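Long-range contacts in 4-hydroxybenzoyl-CoA thioesterase (PDB 5WH9), which probably hydrolyses aromatic acyl-coenzyme A thioesters such as gentisyl-coenzyme A, using a hotdog fold: residues B[24-29]-B[60-65]; B[73-78]-B[93-98]; B[81-86]-B[121-126]; B[87-92]-B[103-108]. All coordinates share one frame; numbering follows the deposited sequence.

Overall arrangement
Contacts 2 and 4 are the two hairpin pairings of one antiparallel sheet and share strand 87-96: each is a ladder of main-chain hydrogen bonds, but contact 2 carries mainly apolar side chains, whereas contact 4 adds a salt bridge on the face turned to helix 25-40. Contact 1, the most buried, sets that helix against strand 57-64 with aromatic rings and a cysteine; its strand neighbours the 103-108 strand of contact 4, and both contacts reach the second subunit. Contact 3 lies at the surface, about 24 Å from contact 1 between centres, and joins two loops by a single direct hydrogen bond. Contact 4 is nested within the chain loop that contact 3 closes.

Contact 1 of 4, residues B[24-29]-B[60-65]; sequences PNYYKW and ATCQFK
Tyr26 and Phe64 meet as a T-shaped pair: the edge of the Phe64 ring points at a face of Tyr26, the planes stand 78° apart, and Phe64 CE2 comes within 3.3 Å of Tyr26 CG. Cys62 fits in beside them, its SG 4.2 Å from Tyr26 CB, and gives the small, polarisable filling that two neighbouring tyrosines can accommodate.

Tyr27 can be followed outward. At CB the side chain turns CG away from the carbonyl carbon (chi1 -59°), which sends the ring across to strand 60-64. On one flank CD1 lies 4.3 Å from Ala60 CB, where the small alanine lets the ring lie close to the strand; on the other, CE2 is 4.1 Å from Phe64 CZ. Farther out, CZ packs 3.7 Å from Cys62 CB, whose sulfur stands above the ring face at a distance. At the tip, OH touches the same Cys62 CB at 3.4 Å and makes a weak hydrogen bond to Ala60 O of the second subunit. The two Tyr27 rings of these subunits stack, and residues 60-63 pair antiparallel with a strand of that subunit, so the sheet runs on across this interface.

Replacing Tyr26 by an alanine removes the ring face and would probably leave the Phe64 edge without its aromatic mate and open a gap beside Cys62.

Helix 25-40 is the sausage of the hotdog fold and strand 57-64 part of its wrapping; here they adhere through aromatic and sulfur contacts, while the polar end of Tyr27 is spent on joining subunits.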
# COMPACT_ATOMS: atom_id res chain seq x y z
N PRO B 24 -8.32 -5.07 -2.23
CA PRO B 24 -7.43 -4.84 -3.34
C PRO B 24 -6.28 -5.69 -2.93
O PRO B 24 -5.68 -6.28 -3.83
CB PRO B 24 -7.06 -3.36 -3.26
CG PRO B 24 -8.27 -2.71 -2.69
CD PRO B 24 -8.88 -3.72 -1.76
N ASN B 25 -5.93 -5.79 -1.65
CA ASN B 25 -4.78 -6.65 -1.54
C ASN B 25 -4.91 -7.95 -2.33
O ASN B 25 -3.93 -8.49 -2.72
CB ASN B 25 -4.39 -6.93 -0.10
CG ASN B 25 -3.92 -5.70 0.61
OD1 ASN B 25 -4.50 -5.27 1.54
ND2 ASN B 25 -2.89 -5.13 0.12
N TYR B 26 -6.13 -8.45 -2.50
CA TYR B 26 -6.29 -9.68 -3.27
C TYR B 26 -5.76 -9.48 -4.70
O TYR B 26 -5.26 -10.42 -5.32
CB TYR B 26 -7.76 -10.11 -3.31
CG TYR B 26 -8.30 -10.64 -2.01
CD1 TYR B 26 -8.67 -9.78 -0.99
CD2 TYR B 26 -8.50 -12.01 -1.81
CE1 TYR B 26 -9.19 -10.25 0.19
CE2 TYR B 26 -9.02 -12.50 -0.63
CZ TYR B 26 -9.36 -11.60 0.38
OH TYR B 26 -9.90 -12.05 1.58
N TYR B 27 -5.89 -8.27 -5.22
CA TYR B 27 -5.40 -7.96 -6.57
C TYR B 27 -3.88 -7.85 -6.59
O TYR B 27 -3.24 -8.28 -7.54
CB TYR B 27 -6.07 -6.69 -7.11
CG TYR B 27 -7.57 -6.85 -7.16
CD1 TYR B 27 -8.18 -7.43 -8.26
CD2 TYR B 27 -8.38 -6.49 -6.08
CE1 TYR B 27 -9.55 -7.62 -8.32
CE2 TYR B 27 -9.78 -6.70 -6.11
CZ TYR B 27 -10.34 -7.27 -7.25
OH TYR B 27 -11.71 -7.46 -7.35
N LYS B 28 -3.31 -7.29 -5.52
CA LYS B 28 -1.87 -7.24 -5.30
C LYS B 28 -1.33 -8.66 -5.32
O LYS B 28 -0.32 -8.96 -5.97
CB LYS B 28 -1.60 -6.54 -3.95
CG LYS B 28 -0.18 -6.61 -3.35
CD LYS B 28 -0.27 -6.50 -1.79
CE LYS B 28 1.04 -6.09 -1.09
NZ LYS B 28 2.22 -7.07 -1.13
N TRP B 29 -2.02 -9.56 -4.62
CA TRP B 29 -1.55 -10.93 -4.54
C TRP B 29 -1.67 -11.64 -5.88
O TRP B 29 -0.79 -12.42 -6.23
CB TRP B 29 -2.27 -11.71 -3.43
CG TRP B 29 -1.88 -11.26 -2.06
CD1 TRP B 29 -0.62 -10.96 -1.63
CD2 TRP B 29 -2.75 -11.07 -0.95
NE1 TRP B 29 -0.66 -10.58 -0.31
CE2 TRP B 29 -1.96 -10.64 0.13
CE3 TRP B 29 -4.13 -11.21 -0.76
CZ2 TRP B 29 -2.50 -10.36 1.39
CZ3 TRP B 29 -4.66 -10.93 0.47
CH2 TRP B 29 -3.85 -10.51 1.53
N ALA B 60 -9.83 -7.20 -14.49
CA ALA B 60 -9.60 -8.09 -13.36
C ALA B 60 -10.81 -8.21 -12.45
O ALA B 60 -11.49 -7.23 -12.17
CB ALA B 60 -8.36 -7.66 -12.57
N THR B 61 -11.07 -9.43 -11.98
CA THR B 61 -12.27 -9.75 -11.22
C THR B 61 -11.92 -10.65 -10.05
O THR B 61 -11.12 -11.56 -10.18
CB THR B 61 -13.28 -10.49 -12.09
OG1 THR B 61 -13.35 -9.88 -13.39
CG2 THR B 61 -14.66 -10.44 -11.45
N CYS B 62 -12.53 -10.41 -8.91
CA CYS B 62 -12.32 -11.29 -7.79
C CYS B 62 -13.61 -11.46 -7.00
O CYS B 62 -14.45 -10.55 -6.88
CB CYS B 62 -11.17 -10.81 -6.88
SG CYS B 62 -10.39 -12.17 -5.87
N GLN B 63 -13.77 -12.67 -6.47
CA GLN B 63 -14.98 -13.06 -5.81
C GLN B 63 -14.56 -13.60 -4.45
O GLN B 63 -13.86 -14.60 -4.36
CB GLN B 63 -15.65 -14.14 -6.66
CG GLN B 63 -17.07 -14.47 -6.28
CD GLN B 63 -17.68 -15.50 -7.21
OE1 GLN B 63 -17.61 -16.71 -6.96
NE2 GLN B 63 -18.27 -15.04 -8.31
N PHE B 64 -15.00 -12.93 -3.40
CA PHE B 64 -14.55 -13.23 -2.04
C PHE B 64 -15.57 -14.09 -1.30
O PHE B 64 -16.71 -13.68 -1.12
CB PHE B 64 -14.31 -11.90 -1.30
CG PHE B 64 -13.54 -10.89 -2.10
CD1 PHE B 64 -14.20 -10.00 -2.94
CD2 PHE B 64 -12.16 -10.87 -2.07
CE1 PHE B 64 -13.50 -9.09 -3.71
CE2 PHE B 64 -11.45 -9.95 -2.83
CZ PHE B 64 -12.13 -9.06 -3.65
N LYS B 65 -15.15 -15.28 -0.88
CA LYS B 65 -16.06 -16.23 -0.24
C LYS B 65 -15.97 -16.16 1.28
O LYS B 65 -16.98 -16.06 1.96
CB LYS B 65 -15.78 -17.67 -0.70
CG LYS B 65 -15.73 -17.83 -2.21
CD LYS B 65 -16.87 -17.08 -2.91
CE LYS B 65 -18.22 -17.76 -2.69
NZ LYS B 65 -19.20 -17.46 -3.77

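Contact 2 of 4, residues B[73-78]-B[93-98]; sequences HVFIRT and HFIKQG
Phe75 and Ile95 face each other as a hydrogen-bonded antiparallel pair, and both of their peptide groups are used. Phe75 N donates a hydrogen bond to Ile95 O at 3.2 Å, and Ile95 N reaches Phe75 O at 2.8 Å, almost straight at 170°. Two residues on, Arg77 N binds His93 O at 2.9 Å, while His93 N binds Arg77 O at 3.0 Å, more bent at 149°. Where the pairing ends, a water takes over: it accepts from Gln97 N and donates to His73 O, both at 2.8 Å.

The intervening residues turn their main-chain groups to other strands, Val74 and Ile76 to Phe8 and Tyr6, Phe94 to Ile101 and Ala102. Polar side chains find mates nearby: His93 NE2 bonds Glu91, and Lys96 NZ forms a salt bridge with Asp72.

Phe75 CG sits between its backbone N and carbonyl carbon (chi1 69°), laying the ring over Ile95, whose CB is 3.8 Å from the ring centroid in a CH-pi contact. Arg77, extended from CG to NE, crosses Ile95 at about a right angle, CG and NH1 against its CD1; CG also meets the Phe75 ring edge, and CE1 of that ring stands over one guanidinium face. On the side of helix 25-40, Ile76 and Phe94 lie side by side, with Ile76 CG1 4.0 Å from the centroid of the Phe94 ring. Beta-branched and aromatic residues are at home in strands.

Peptide hydrogen bonds thus give strands 73-80 and 87-96 their direction, and hydrocarbon their cover, including the stem of an exposed arginine.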
# COMPACT_ATOMS: atom_id res chain seq x y z
N HIS B 73 -1.84 -18.28 6.41
CA HIS B 73 -0.99 -18.82 5.36
C HIS B 73 -1.91 -19.06 4.18
O HIS B 73 -3.02 -19.57 4.36
CB HIS B 73 -0.38 -20.16 5.77
CG HIS B 73 0.48 -20.09 6.99
ND1 HIS B 73 1.85 -20.23 6.94
CD2 HIS B 73 0.17 -19.92 8.30
CE1 HIS B 73 2.35 -20.14 8.17
NE2 HIS B 73 1.34 -19.95 9.01
N VAL B 74 -1.47 -18.70 2.99
CA VAL B 74 -2.36 -18.79 1.84
C VAL B 74 -1.51 -19.15 0.67
O VAL B 74 -0.30 -18.87 0.65
CB VAL B 74 -3.07 -17.41 1.56
CG1 VAL B 74 -4.23 -17.57 0.59
CG2 VAL B 74 -3.58 -16.80 2.85
N PHE B 75 -2.11 -19.78 -0.32
CA PHE B 75 -1.44 -19.90 -1.61
C PHE B 75 -2.44 -19.69 -2.76
O PHE B 75 -3.65 -19.80 -2.57
CB PHE B 75 -0.63 -21.20 -1.72
CG PHE B 75 -1.48 -22.46 -1.80
CD1 PHE B 75 -1.99 -22.89 -3.01
CD2 PHE B 75 -1.71 -23.23 -0.66
CE1 PHE B 75 -2.74 -24.06 -3.10
CE2 PHE B 75 -2.47 -24.40 -0.73
CZ PHE B 75 -2.99 -24.82 -1.96
N ILE B 76 -1.93 -19.31 -3.91
CA ILE B 76 -2.80 -19.11 -5.05
C ILE B 76 -2.48 -20.15 -6.11
O ILE B 76 -1.32 -20.39 -6.40
CB ILE B 76 -2.60 -17.71 -5.67
CG1 ILE B 76 -3.18 -16.63 -4.76
CG2 ILE B 76 -3.28 -17.67 -7.02
CD1 ILE B 76 -2.82 -15.19 -5.18
N ARG B 77 -3.52 -20.75 -6.67
CA ARG B 77 -3.35 -21.66 -7.81
C ARG B 77 -3.65 -20.90 -9.09
O ARG B 77 -4.77 -20.44 -9.30
CB ARG B 77 -4.32 -22.84 -7.72
CG ARG B 77 -3.97 -23.89 -6.69
CD ARG B 77 -4.51 -25.28 -7.06
NE ARG B 77 -4.22 -26.24 -6.00
CZ ARG B 77 -5.07 -26.58 -5.04
NH1 ARG B 77 -6.30 -26.08 -5.01
NH2 ARG B 77 -4.69 -27.45 -4.10
N THR B 78 -2.64 -20.77 -9.95
CA THR B 78 -2.81 -20.02 -11.17
C THR B 78 -2.81 -20.94 -12.36
O THR B 78 -1.93 -21.77 -12.52
CB THR B 78 -1.71 -18.97 -11.34
OG1 THR B 78 -1.72 -18.09 -10.21
CG2 THR B 78 -1.94 -18.14 -12.59
N HIS B 93 -6.93 -18.90 -7.81
CA HIS B 93 -7.76 -19.41 -6.73
C HIS B 93 -7.00 -19.33 -5.41
O HIS B 93 -5.94 -19.94 -5.26
CB HIS B 93 -8.14 -20.86 -7.01
CG HIS B 93 -9.03 -21.04 -8.19
ND1 HIS B 93 -10.35 -20.63 -8.19
CD2 HIS B 93 -8.81 -21.62 -9.39
CE1 HIS B 93 -10.90 -20.94 -9.35
NE2 HIS B 93 -9.99 -21.54 -10.10
N PHE B 94 -7.56 -18.60 -4.46
CA PHE B 94 -6.96 -18.47 -3.14
C PHE B 94 -7.35 -19.67 -2.31
O PHE B 94 -8.55 -19.98 -2.15
CB PHE B 94 -7.42 -17.19 -2.44
CG PHE B 94 -6.99 -15.95 -3.16
CD1 PHE B 94 -7.58 -15.61 -4.37
CD2 PHE B 94 -5.98 -15.15 -2.64
CE1 PHE B 94 -7.17 -14.47 -5.05
CE2 PHE B 94 -5.57 -14.00 -3.31
CZ PHE B 94 -6.17 -13.67 -4.51
N ILE B 95 -6.32 -20.35 -1.80
CA ILE B 95 -6.53 -21.50 -0.95
C ILE B 95 -6.04 -21.21 0.47
O ILE B 95 -4.89 -20.86 0.70
CB ILE B 95 -5.87 -22.77 -1.54
CG1 ILE B 95 -6.64 -23.26 -2.76
CG2 ILE B 95 -5.87 -23.90 -0.51
CD1 ILE B 95 -6.22 -22.65 -4.03
N LYS B 96 -6.95 -21.34 1.41
CA LYS B 96 -6.64 -21.26 2.82
C LYS B 96 -7.22 -22.49 3.51
O LYS B 96 -8.40 -22.82 3.31
CB LYS B 96 -7.25 -20.00 3.42
CG LYS B 96 -7.40 -20.06 4.92
CD LYS B 96 -7.96 -18.77 5.46
CE LYS B 96 -8.83 -19.01 6.68
NZ LYS B 96 -9.09 -17.73 7.40
N GLN B 97 -6.38 -23.17 4.29
CA GLN B 97 -6.80 -24.33 5.05
C GLN B 97 -7.38 -25.37 4.11
O GLN B 97 -8.39 -26.00 4.41
CB GLN B 97 -7.83 -23.93 6.11
CG GLN B 97 -7.32 -22.87 7.08
CD GLN B 97 -8.32 -22.55 8.17
OE1 GLN B 97 -9.53 -22.67 7.98
NE2 GLN B 97 -7.82 -22.15 9.33
N GLY B 98 -6.74 -25.52 2.96
CA GLY B 98 -7.13 -26.52 1.99
C GLY B 98 -8.38 -26.20 1.20
O GLY B 98 -8.78 -26.99 0.35
O HOH W 1 -3.86 -22.14 5.04

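Contact 3 of 4, residues B[81-86]-B[121-126]; sequences RELKDK and CPIPSS
Asp85 and Ile123 supply the direct hydrogen bond of this contact, from Ile123 N to Asp85 O at 3.1 Å, with an angle of 149° at the proton. The same carbonyl receives a weaker CA-H...O approach from Pro122 CA, at 3.6 Å; a proline has no N-H of its own to offer here. A water sits 3.1 Å from Asp85 O and 2.7 Å from Ile123 O, placed to donate to either, although further acceptors compete for its two protons.

Apolar touching centres on Ile123, the buried residue of the group. Its CD1 meets Leu83 CD1 at 3.5 Å, a tight methyl-to-methyl contact that the two side chains make while slanting across one another, and Phe88 lies against Ile123 from the sheet. Leu83 gets there because its CG is turned opposite the backbone N (chi1 170°).

Contacts between polar side chains and hydrocarbon complete the account. Asp85 runs beside Pro122, bringing OD1 to within 3.4 Å of Pro122 CB, and on the next residue Lys86 CG rests 4.0 Å from Pro122 CA, leaving its amine to lead away toward solvent, as suits an exposed lysine.

Together these join the loop between hairpin strands 73-80 and 87-96 to the turn before helix 125-131, where Pro124 occupies the N-cap position: a loop-to-loop junction at the end of the hotdog sheet, with no other chain of the assembly touching it.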
# COMPACT_ATOMS: atom_id res chain seq x y z
N ARG B 81 -6.12 -19.63 -19.01
CA ARG B 81 -7.34 -20.04 -19.59
C ARG B 81 -7.96 -19.39 -20.81
O ARG B 81 -9.03 -19.79 -21.11
CB ARG B 81 -8.38 -20.12 -18.51
CG ARG B 81 -9.14 -18.87 -18.27
CD ARG B 81 -10.56 -19.22 -18.00
NE ARG B 81 -11.30 -18.03 -17.83
CZ ARG B 81 -11.49 -17.46 -16.67
NH1 ARG B 81 -10.99 -17.98 -15.56
NH2 ARG B 81 -12.15 -16.35 -16.64
N GLU B 82 -7.40 -18.36 -21.43
CA GLU B 82 -8.00 -17.87 -22.68
C GLU B 82 -6.99 -17.36 -23.68
O GLU B 82 -7.07 -16.24 -24.10
CB GLU B 82 -9.09 -16.81 -22.39
CG GLU B 82 -9.94 -16.36 -23.57
CD GLU B 82 -11.40 -16.20 -23.22
OE1 GLU B 82 -11.79 -16.67 -22.16
OE2 GLU B 82 -12.17 -15.61 -24.01
N LEU B 83 -6.04 -18.19 -24.06
CA LEU B 83 -4.90 -17.69 -24.77
C LEU B 83 -5.25 -17.29 -26.19
O LEU B 83 -5.78 -18.02 -26.93
CB LEU B 83 -3.76 -18.67 -24.68
CG LEU B 83 -2.51 -18.48 -25.54
CD1 LEU B 83 -1.59 -17.39 -25.06
CD2 LEU B 83 -1.78 -19.78 -25.71
N LYS B 84 -4.93 -16.07 -26.53
CA LYS B 84 -5.13 -15.65 -27.91
C LYS B 84 -3.82 -15.10 -28.43
O LYS B 84 -2.81 -15.14 -27.72
CB LYS B 84 -6.25 -14.61 -27.99
CG LYS B 84 -7.54 -15.07 -27.33
CD LYS B 84 -8.69 -14.21 -27.76
CE LYS B 84 -9.76 -14.15 -26.68
NZ LYS B 84 -10.89 -13.28 -27.11
N ASP B 85 -3.81 -14.59 -29.65
CA ASP B 85 -2.58 -14.05 -30.20
C ASP B 85 -2.05 -12.91 -29.33
O ASP B 85 -0.85 -12.86 -29.04
CB ASP B 85 -2.80 -13.56 -31.64
CG ASP B 85 -1.60 -12.77 -32.17
OD1 ASP B 85 -0.45 -13.22 -31.99
OD2 ASP B 85 -1.83 -11.68 -32.76
N LYS B 86 -2.92 -12.01 -28.90
CA LYS B 86 -2.44 -10.79 -28.25
C LYS B 86 -2.81 -10.64 -26.77
O LYS B 86 -2.36 -9.69 -26.13
CB LYS B 86 -2.87 -9.56 -29.05
CG LYS B 86 -2.26 -9.52 -30.44
CD LYS B 86 -2.36 -8.14 -31.07
CE LYS B 86 -3.49 -8.09 -32.07
NZ LYS B 86 -3.65 -6.71 -32.61
N CYS B 121 1.30 -5.73 -28.24
CA CYS B 121 1.84 -6.58 -29.29
C CYS B 121 1.53 -8.05 -29.03
O CYS B 121 0.98 -8.39 -27.98
CB CYS B 121 3.34 -6.37 -29.41
SG CYS B 121 4.22 -6.95 -27.99
N PRO B 122 1.87 -8.92 -29.98
CA PRO B 122 1.58 -10.34 -29.80
C PRO B 122 2.43 -10.94 -28.69
O PRO B 122 3.60 -10.58 -28.53
CB PRO B 122 1.99 -10.96 -31.15
CG PRO B 122 2.12 -9.81 -32.10
CD PRO B 122 2.52 -8.64 -31.27
N ILE B 123 1.84 -11.85 -27.92
CA ILE B 123 2.59 -12.65 -26.98
C ILE B 123 3.73 -13.32 -27.75
O ILE B 123 3.51 -13.85 -28.83
CB ILE B 123 1.68 -13.73 -26.36
CG1 ILE B 123 0.53 -13.08 -25.60
CG2 ILE B 123 2.48 -14.68 -25.45
CD1 ILE B 123 -0.56 -14.05 -25.21
N PRO B 124 4.90 -13.28 -27.18
CA PRO B 124 6.07 -13.88 -27.79
C PRO B 124 5.89 -15.33 -27.88
O PRO B 124 5.28 -15.98 -27.08
CB PRO B 124 7.18 -13.59 -26.80
CG PRO B 124 6.72 -12.42 -26.08
CD PRO B 124 5.25 -12.52 -25.99
N SER B 125 6.50 -15.80 -28.92
CA SER B 125 6.37 -17.13 -29.37
C SER B 125 6.84 -18.14 -28.33
O SER B 125 6.22 -19.13 -28.12
CB SER B 125 7.12 -17.21 -30.69
OG SER B 125 8.49 -16.98 -30.55
N SER B 126 7.93 -17.85 -27.66
CA SER B 126 8.42 -18.70 -26.62
C SER B 126 7.47 -18.78 -25.46
O SER B 126 7.33 -19.80 -24.86
CB SER B 126 9.72 -18.15 -26.16
OG SER B 126 9.56 -16.78 -25.99
O HOH W 2 1.29 -15.02 -29.79

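Contact 4 of 4, residues B[87-92]-B[103-108]; sequences SFILEH and SGHEKR
Phe88, Leu90 and His92 pair with Arg108, Glu106 and Gly104 in six main-chain hydrogen bonds, such as Arg108 N to Phe88 O at 2.7 Å, along two strands whose directions differ by 164°. This antiparallel beta hairpin is a central part of the hotdog sheet.

One face, turned to helix 25-40, carries Phe88, Leu90, His92, Glu106 and Arg108. Phe88 offers its ring face to Arg108, whose CB lies 4.2 Å from the ring centroid in a CH-pi contact; the long aliphatic stem of arginine suits this task while its head reaches on to a salt bridge with Glu106. Leu90 CD1 packs 3.9 Å from Glu106 OE2. The imidazole of His92 brings its edge toward the same carboxylate, the two planes 82° apart. Glu106, extended beyond CG, also binds Tyr23 of the second subunit through OE1, and Arg108 continues to Asp31 and to Phe55 O.

On the reverse face Ile89 CG2 presses on His105 CB at 3.7 Å, and Ile89 CG1 rests 4.1 Å from Lys107 CB. A chi1 of 64° folds the His105 ring back over its own main chain, still touching Ile89 CG2 though its far end leads away. Glu91 accepts a hydrogen bond from His93 NE2 and forms a salt bridge with Arg81.

A leucine in place of Glu106 would probably leave Arg108 NE and the hydroxyl of Tyr23 in the second subunit without their mate.

In the salt bridge between Arg108 and Glu106, NE stands 2.8 Å from OE2, which lies in the guanidinium plane but is approached from above its own carboxylate plane.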
# COMPACT_ATOMS: atom_id res chain seq x y z
N SER B 87 -3.61 -11.56 -26.25
CA SER B 87 -4.02 -11.52 -24.85
C SER B 87 -4.09 -12.92 -24.23
O SER B 87 -4.07 -13.94 -24.93
CB SER B 87 -5.39 -10.85 -24.72
OG SER B 87 -6.42 -11.71 -25.18
N PHE B 88 -4.16 -12.97 -22.90
CA PHE B 88 -4.39 -14.21 -22.18
C PHE B 88 -5.09 -13.89 -20.85
O PHE B 88 -5.02 -12.76 -20.36
CB PHE B 88 -3.07 -14.97 -21.94
CG PHE B 88 -2.10 -14.25 -21.05
CD1 PHE B 88 -1.31 -13.22 -21.54
CD2 PHE B 88 -1.96 -14.60 -19.72
CE1 PHE B 88 -0.41 -12.55 -20.71
CE2 PHE B 88 -1.07 -13.93 -18.89
CZ PHE B 88 -0.30 -12.91 -19.38
N ILE B 89 -5.77 -14.89 -20.29
CA ILE B 89 -6.42 -14.76 -18.99
C ILE B 89 -5.83 -15.75 -17.99
O ILE B 89 -5.71 -16.93 -18.27
CB ILE B 89 -7.94 -15.01 -19.06
CG1 ILE B 89 -8.64 -13.94 -19.89
CG2 ILE B 89 -8.56 -15.03 -17.67
CD1 ILE B 89 -10.14 -14.17 -19.97
N LEU B 90 -5.46 -15.25 -16.81
CA LEU B 90 -5.01 -16.10 -15.71
C LEU B 90 -6.15 -16.28 -14.73
O LEU B 90 -6.75 -15.31 -14.28
CB LEU B 90 -3.83 -15.44 -14.99
CG LEU B 90 -2.55 -15.27 -15.79
CD1 LEU B 90 -1.49 -14.53 -14.96
CD2 LEU B 90 -2.02 -16.62 -16.27
N GLU B 91 -6.44 -17.53 -14.39
CA GLU B 91 -7.33 -17.80 -13.28
C GLU B 91 -6.53 -17.98 -11.98
O GLU B 91 -5.50 -18.67 -11.95
CB GLU B 91 -8.17 -19.04 -13.58
CG GLU B 91 -9.43 -19.15 -12.71
CD GLU B 91 -10.27 -20.37 -13.05
OE1 GLU B 91 -11.27 -20.23 -13.79
OE2 GLU B 91 -9.94 -21.49 -12.58
N HIS B 92 -6.98 -17.35 -10.90
CA HIS B 92 -6.31 -17.43 -9.61
C HIS B 92 -7.30 -17.88 -8.57
O HIS B 92 -8.38 -17.29 -8.44
CB HIS B 92 -5.76 -16.08 -9.16
CG HIS B 92 -4.65 -15.56 -10.03
ND1 HIS B 92 -4.77 -14.41 -10.77
CD2 HIS B 92 -3.42 -16.04 -10.27
CE1 HIS B 92 -3.64 -14.20 -11.43
NE2 HIS B 92 -2.80 -15.17 -11.13
N SER B 103 -11.72 -16.38 -5.52
CA SER B 103 -11.22 -16.73 -6.85
C SER B 103 -11.48 -15.63 -7.86
O SER B 103 -12.54 -15.03 -7.89
CB SER B 103 -11.81 -18.06 -7.32
OG SER B 103 -13.22 -18.04 -7.28
N GLY B 104 -10.48 -15.35 -8.69
CA GLY B 104 -10.65 -14.36 -9.71
C GLY B 104 -9.89 -14.66 -10.96
O GLY B 104 -9.37 -15.76 -11.16
N HIS B 105 -9.82 -13.66 -11.83
CA HIS B 105 -8.98 -13.79 -13.01
C HIS B 105 -8.45 -12.44 -13.39
O HIS B 105 -8.93 -11.40 -12.92
CB HIS B 105 -9.75 -14.44 -14.18
CG HIS B 105 -10.90 -13.62 -14.68
ND1 HIS B 105 -10.75 -12.64 -15.64
CD2 HIS B 105 -12.21 -13.64 -14.35
CE1 HIS B 105 -11.93 -12.09 -15.88
NE2 HIS B 105 -12.83 -12.68 -15.11
N GLU B 106 -7.44 -12.45 -14.24
CA GLU B 106 -6.90 -11.26 -14.84
C GLU B 106 -6.92 -11.49 -16.35
O GLU B 106 -6.48 -12.53 -16.83
CB GLU B 106 -5.45 -11.07 -14.38
CG GLU B 106 -5.25 -10.88 -12.88
CD GLU B 106 -3.79 -10.75 -12.47
OE1 GLU B 106 -3.50 -9.91 -11.60
OE2 GLU B 106 -2.93 -11.49 -13.01
N LYS B 107 -7.47 -10.55 -17.11
CA LYS B 107 -7.21 -10.50 -18.54
C LYS B 107 -5.99 -9.63 -18.77
O LYS B 107 -5.95 -8.48 -18.33
CB LYS B 107 -8.39 -9.92 -19.30
CG LYS B 107 -8.21 -9.98 -20.81
CD LYS B 107 -9.55 -9.93 -21.56
CE LYS B 107 -9.31 -9.90 -23.06
NZ LYS B 107 -10.57 -10.02 -23.87
N ARG B 108 -4.99 -10.17 -19.45
CA ARG B 108 -3.78 -9.41 -19.72
C ARG B 108 -3.38 -9.44 -21.19
O ARG B 108 -3.71 -10.38 -21.93
CB ARG B 108 -2.61 -9.89 -18.85
CG ARG B 108 -2.84 -9.81 -17.34
CD ARG B 108 -1.60 -10.32 -16.61
NE ARG B 108 -1.67 -10.20 -15.15
CZ ARG B 108 -1.13 -9.21 -14.46
NH1 ARG B 108 -0.48 -8.23 -15.08
NH2 ARG B 108 -1.23 -9.18 -13.13